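Local coordinates for protein putative Type I topoisomerase (Deinococcus radiodurans, PDB 3M4A) that probably relaxes supercoiled DNA as a type IB topoisomerase, breaking one strand of the duplex and rejoining it without ATP, at residues R94-A108 with V229-W241. Residues are numbered along the deposited sequence; the frame is centred on the assembly and turned at random. Where two conformers were deposited one is given.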
# COMPACT_ATOMS: atom_id res chain seq x y z
N ARG A 94 -7.50 11.10 -4.50
CA ARG A 94 -6.22 10.40 -4.51
C ARG A 94 -6.40 8.90 -4.28
O ARG A 94 -5.77 8.08 -4.96
CB ARG A 94 -5.24 10.97 -3.48
CG ARG A 94 -3.82 10.49 -3.69
CD ARG A 94 -2.88 11.08 -2.67
NE ARG A 94 -1.55 10.45 -2.69
CZ ARG A 94 -0.55 10.83 -3.48
NH1 ARG A 94 -0.70 11.85 -4.32
NH2 ARG A 94 0.62 10.21 -3.42
N LEU A 95 -7.28 8.53 -3.35
CA LEU A 95 -7.49 7.11 -3.02
C LEU A 95 -8.21 6.34 -4.13
O LEU A 95 -7.94 5.16 -4.34
CB LEU A 95 -8.26 6.96 -1.70
CG LEU A 95 -7.50 7.30 -0.41
CD1 LEU A 95 -8.31 6.89 0.81
CD2 LEU A 95 -6.13 6.65 -0.39
N THR A 96 -9.15 6.98 -4.81
CA THR A 96 -9.81 6.32 -5.94
C THR A 96 -8.79 5.99 -7.01
O THR A 96 -8.80 4.91 -7.58
CB THR A 96 -10.90 7.23 -6.56
OG1 THR A 96 -11.80 7.64 -5.53
CG2 THR A 96 -11.68 6.49 -7.64
N ARG A 97 -7.88 6.93 -7.26
CA ARG A 97 -6.84 6.71 -8.25
C ARG A 97 -5.83 5.67 -7.77
O ARG A 97 -5.41 4.81 -8.53
CB ARG A 97 -6.14 8.02 -8.60
CG ARG A 97 -5.35 7.94 -9.90
CD ARG A 97 -6.25 7.82 -11.15
NE ARG A 97 -6.92 9.08 -11.47
CZ ARG A 97 -6.38 10.09 -12.14
NH1 ARG A 97 -5.12 10.04 -12.57
NH2 ARG A 97 -7.10 11.18 -12.39
N PHE A 98 -5.47 5.72 -6.49
CA PHE A 98 -4.60 4.69 -5.90
C PHE A 98 -5.22 3.29 -6.07
O PHE A 98 -4.52 2.34 -6.44
CB PHE A 98 -4.34 4.98 -4.43
CG PHE A 98 -3.40 4.02 -3.77
CD1 PHE A 98 -2.07 4.00 -4.12
CD2 PHE A 98 -3.84 3.15 -2.78
CE1 PHE A 98 -1.17 3.14 -3.51
CE2 PHE A 98 -2.95 2.27 -2.15
CZ PHE A 98 -1.62 2.26 -2.54
N ALA A 99 -6.52 3.15 -5.83
CA ALA A 99 -7.21 1.87 -6.01
C ALA A 99 -7.12 1.41 -7.47
O ALA A 99 -7.07 0.22 -7.75
CB ALA A 99 -8.67 1.99 -5.58
N GLY A 100 -7.08 2.37 -8.38
CA GLY A 100 -6.85 2.08 -9.80
C GLY A 100 -5.47 1.54 -10.14
O GLY A 100 -5.32 0.87 -11.18
N ALA A 101 -4.47 1.84 -9.30
CA ALA A 101 -3.08 1.39 -9.47
C ALA A 101 -2.80 0.06 -8.78
O ALA A 101 -1.79 -0.57 -9.03
CB ALA A 101 -2.10 2.44 -8.96
N LEU A 102 -3.69 -0.37 -7.89
CA LEU A 102 -3.41 -1.58 -7.11
C LEU A 102 -3.45 -2.87 -7.94
O LEU A 102 -2.66 -3.76 -7.69
CB LEU A 102 -4.36 -1.69 -5.91
CG LEU A 102 -4.10 -0.75 -4.72
CD1 LEU A 102 -5.27 -0.84 -3.71
CD2 LEU A 102 -2.77 -1.06 -4.06
N PRO A 103 -4.38 -2.99 -8.91
CA PRO A 103 -4.32 -4.21 -9.74
C PRO A 103 -3.00 -4.38 -10.49
O PRO A 103 -2.47 -5.50 -10.58
CB PRO A 103 -5.48 -4.01 -10.72
CG PRO A 103 -6.41 -3.08 -10.01
CD PRO A 103 -5.53 -2.14 -9.27
N THR A 104 -2.47 -3.29 -11.03
CA THR A 104 -1.15 -3.31 -11.67
C THR A 104 -0.04 -3.67 -10.69
O THR A 104 0.89 -4.42 -11.03
CB THR A 104 -0.87 -1.99 -12.38
OG1 THR A 104 -1.80 -1.85 -13.45
CG2 THR A 104 0.55 -1.97 -12.94
N LEU A 105 -0.12 -3.11 -9.48
CA LEU A 105 0.82 -3.47 -8.41
C LEU A 105 0.82 -4.97 -8.18
O LEU A 105 1.88 -5.57 -8.04
CB LEU A 105 0.46 -2.78 -7.10
CG LEU A 105 1.23 -3.17 -5.84
CD1 LEU A 105 2.69 -2.85 -6.02
CD2 LEU A 105 0.62 -2.48 -4.61
N LYS A 106 -0.37 -5.57 -8.09
CA LYS A 106 -0.50 -7.01 -7.85
C LYS A 106 0.12 -7.86 -8.95
O LYS A 106 0.78 -8.86 -8.68
CB LYS A 106 -1.97 -7.40 -7.67
CG LYS A 106 -2.58 -6.88 -6.37
CD LYS A 106 -2.09 -7.62 -5.19
CE LYS A 106 -2.57 -9.07 -5.19
NZ LYS A 106 -1.86 -9.84 -4.18
N VAL A 107 -0.07 -7.46 -10.20
CA VAL A 107 0.55 -8.17 -11.32
C VAL A 107 2.08 -8.12 -11.21
O VAL A 107 2.78 -9.15 -11.31
CB VAL A 107 0.09 -7.58 -12.67
CG1 VAL A 107 0.94 -8.13 -13.84
CG2 VAL A 107 -1.40 -7.86 -12.87
N ALA A 108 2.60 -6.93 -10.95
CA ALA A 108 4.04 -6.73 -10.84
C ALA A 108 4.64 -7.49 -9.66
O ALA A 108 5.67 -8.17 -9.79
CB ALA A 108 4.34 -5.27 -10.72
N VAL A 229 6.86 0.48 -8.94
CA VAL A 229 5.60 -0.28 -9.03
C VAL A 229 4.35 0.54 -8.71
O VAL A 229 3.26 0.14 -9.12
CB VAL A 229 5.62 -1.58 -8.19
CG1 VAL A 229 6.74 -2.52 -8.69
CG2 VAL A 229 5.77 -1.29 -6.71
N ILE A 230 4.48 1.65 -7.98
CA ILE A 230 3.34 2.52 -7.68
C ILE A 230 3.54 4.04 -7.86
O ILE A 230 2.57 4.79 -7.74
CB ILE A 230 2.76 2.28 -6.25
CG1 ILE A 230 3.82 2.53 -5.16
CG2 ILE A 230 2.17 0.90 -6.15
CD1 ILE A 230 3.25 2.74 -3.75
N GLY A 231 4.75 4.50 -8.13
CA GLY A 231 4.98 5.95 -8.29
C GLY A 231 4.01 6.56 -9.28
O GLY A 231 3.72 5.95 -10.29
N PRO A 232 3.49 7.78 -9.01
CA PRO A 232 3.83 8.73 -7.97
C PRO A 232 3.26 8.46 -6.57
O PRO A 232 3.53 9.23 -5.65
CB PRO A 232 3.24 10.04 -8.52
CG PRO A 232 2.07 9.62 -9.26
CD PRO A 232 2.39 8.28 -9.86
N PHE A 233 2.48 7.40 -6.41
CA PHE A 233 2.02 7.05 -5.07
C PHE A 233 3.23 6.58 -4.27
O PHE A 233 4.24 6.19 -4.84
CB PHE A 233 0.93 5.99 -5.13
CG PHE A 233 -0.27 6.41 -5.93
CD1 PHE A 233 -1.18 7.32 -5.41
CD2 PHE A 233 -0.49 5.92 -7.22
CE1 PHE A 233 -2.30 7.72 -6.14
CE2 PHE A 233 -1.60 6.32 -7.96
CZ PHE A 233 -2.51 7.22 -7.42
N THR A 234 3.13 6.68 -2.94
CA THR A 234 4.23 6.33 -2.06
C THR A 234 3.78 5.35 -0.98
O THR A 234 2.58 5.06 -0.83
CB THR A 234 4.81 7.57 -1.34
OG1 THR A 234 3.90 8.03 -0.33
CG2 THR A 234 5.09 8.71 -2.33
N ALA A 235 4.74 4.88 -0.18
CA ALA A 235 4.40 3.97 0.91
C ALA A 235 3.29 4.51 1.82
O ALA A 235 2.48 3.74 2.34
CB ALA A 235 5.65 3.60 1.73
N LYS A 236 3.22 5.84 2.02
CA LYS A 236 2.20 6.41 2.90
C LYS A 236 0.79 6.14 2.39
O LYS A 236 -0.16 6.02 3.19
CB LYS A 236 2.37 7.93 3.07
CG LYS A 236 1.40 8.51 4.08
CD LYS A 236 1.70 9.97 4.41
CE LYS A 236 1.03 10.38 5.72
NZ LYS A 236 -0.43 10.05 5.76
N ASP A 237 0.64 6.06 1.08
CA ASP A 237 -0.67 5.77 0.50
C ASP A 237 -1.21 4.40 0.94
O ASP A 237 -2.42 4.21 1.00
CB ASP A 237 -0.64 5.88 -1.03
CG ASP A 237 -0.47 7.32 -1.49
OD1 ASP A 237 -1.39 8.12 -1.23
OD2 ASP A 237 0.58 7.64 -2.10
N PHE A 238 -0.34 3.45 1.27
CA PHE A 238 -0.84 2.17 1.81
C PHE A 238 -1.50 2.34 3.17
O PHE A 238 -2.44 1.61 3.51
CB PHE A 238 0.28 1.14 1.95
CG PHE A 238 0.80 0.60 0.64
CD1 PHE A 238 -0.02 -0.14 -0.20
CD2 PHE A 238 2.13 0.78 0.30
CE1 PHE A 238 0.46 -0.65 -1.39
CE2 PHE A 238 2.63 0.27 -0.90
CZ PHE A 238 1.79 -0.45 -1.75
N ARG A 239 -1.02 3.31 3.95
CA ARG A 239 -1.58 3.55 5.28
C ARG A 239 -2.87 4.35 5.25
O ARG A 239 -3.80 4.05 5.99
CB ARG A 239 -0.53 4.18 6.21
CG ARG A 239 0.45 3.14 6.71
CD ARG A 239 1.69 3.75 7.33
NE ARG A 239 1.38 4.62 8.48
CZ ARG A 239 1.12 4.18 9.71
NH1 ARG A 239 1.08 2.88 9.98
NH2 ARG A 239 0.88 5.06 10.67
N THR A 240 -2.97 5.32 4.35
CA THR A 240 -4.21 6.07 4.18
C THR A 240 -5.30 5.18 3.51
O THR A 240 -6.42 5.12 3.98
CB THR A 240 -4.00 7.36 3.37
OG1 THR A 240 -3.45 7.06 2.09
CG2 THR A 240 -3.07 8.32 4.12
N TRP A 241 -4.94 4.47 2.45
CA TRP A 241 -5.87 3.48 1.86
C TRP A 241 -6.24 2.40 2.87
O TRP A 241 -7.42 2.13 3.10
CB TRP A 241 -5.25 2.84 0.61
CG TRP A 241 -6.06 1.71 0.05
CD1 TRP A 241 -5.80 0.36 0.18
CD2 TRP A 241 -7.25 1.82 -0.73
NE1 TRP A 241 -6.75 -0.36 -0.50
CE2 TRP A 241 -7.66 0.49 -1.05
CE3 TRP A 241 -8.02 2.89 -1.19
CZ2 TRP A 241 -8.81 0.23 -1.81
CZ3 TRP A 241 -9.16 2.62 -1.96
CH2 TRP A 241 -9.55 1.30 -2.25
O HOH W 1 0.67 0.46 -10.20
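F98 of helix 94-108 enters an aromatic cluster made with F233, F238 and W241. Its CG stands anti to the backbone N (chi1 -177°), which sends the ring off the helix into the other segment. CB lies against F233 CE1; CD1 then comes down over the F233 face, 3.5 Å from CG of that ring, in a T-shaped pair with planes at 69°. CE1 touches D237 CB, which makes a CH-pi contact over one F98 face, while CD2 and CE2 lie against W241 CB. At the tip, CZ meets F238 CD1 at 3.7 Å, in an offset edge-to-face pair. W241 fits as a knob among L95, F98, A99 and L102, with L102 CD1 over its indole face.

Beside the cluster, R94 reaches D237 with an extended chain and grips the carboxylate side-on: NE binds OD1 at 2.8 Å and NH2 binds OD2 at 2.9 Å, the two flat groups nearly coplanar. OD2 gives NH2 its syn lone pair and T234 N its anti lone pair, the latter bond belonging to the capping box that starts helix 235-254. A methionine in place of R94 would probably leave the buried D237 carboxylate without its charged mate and the capping residue freer to turn.

Farther along, L105 CD1 packs on V229 CG2 at 3.5 Å, and a water donates to both A101 O and V229 O. Within the catalytic core, helix 91-113 thus runs across the turn between helices 219-230 and 235-254, the segments 94-108 and 235-241 crossing at -110°; helix 120-134 touches L102, L105 and F238, and helix 323-337 packs on L95 and W241.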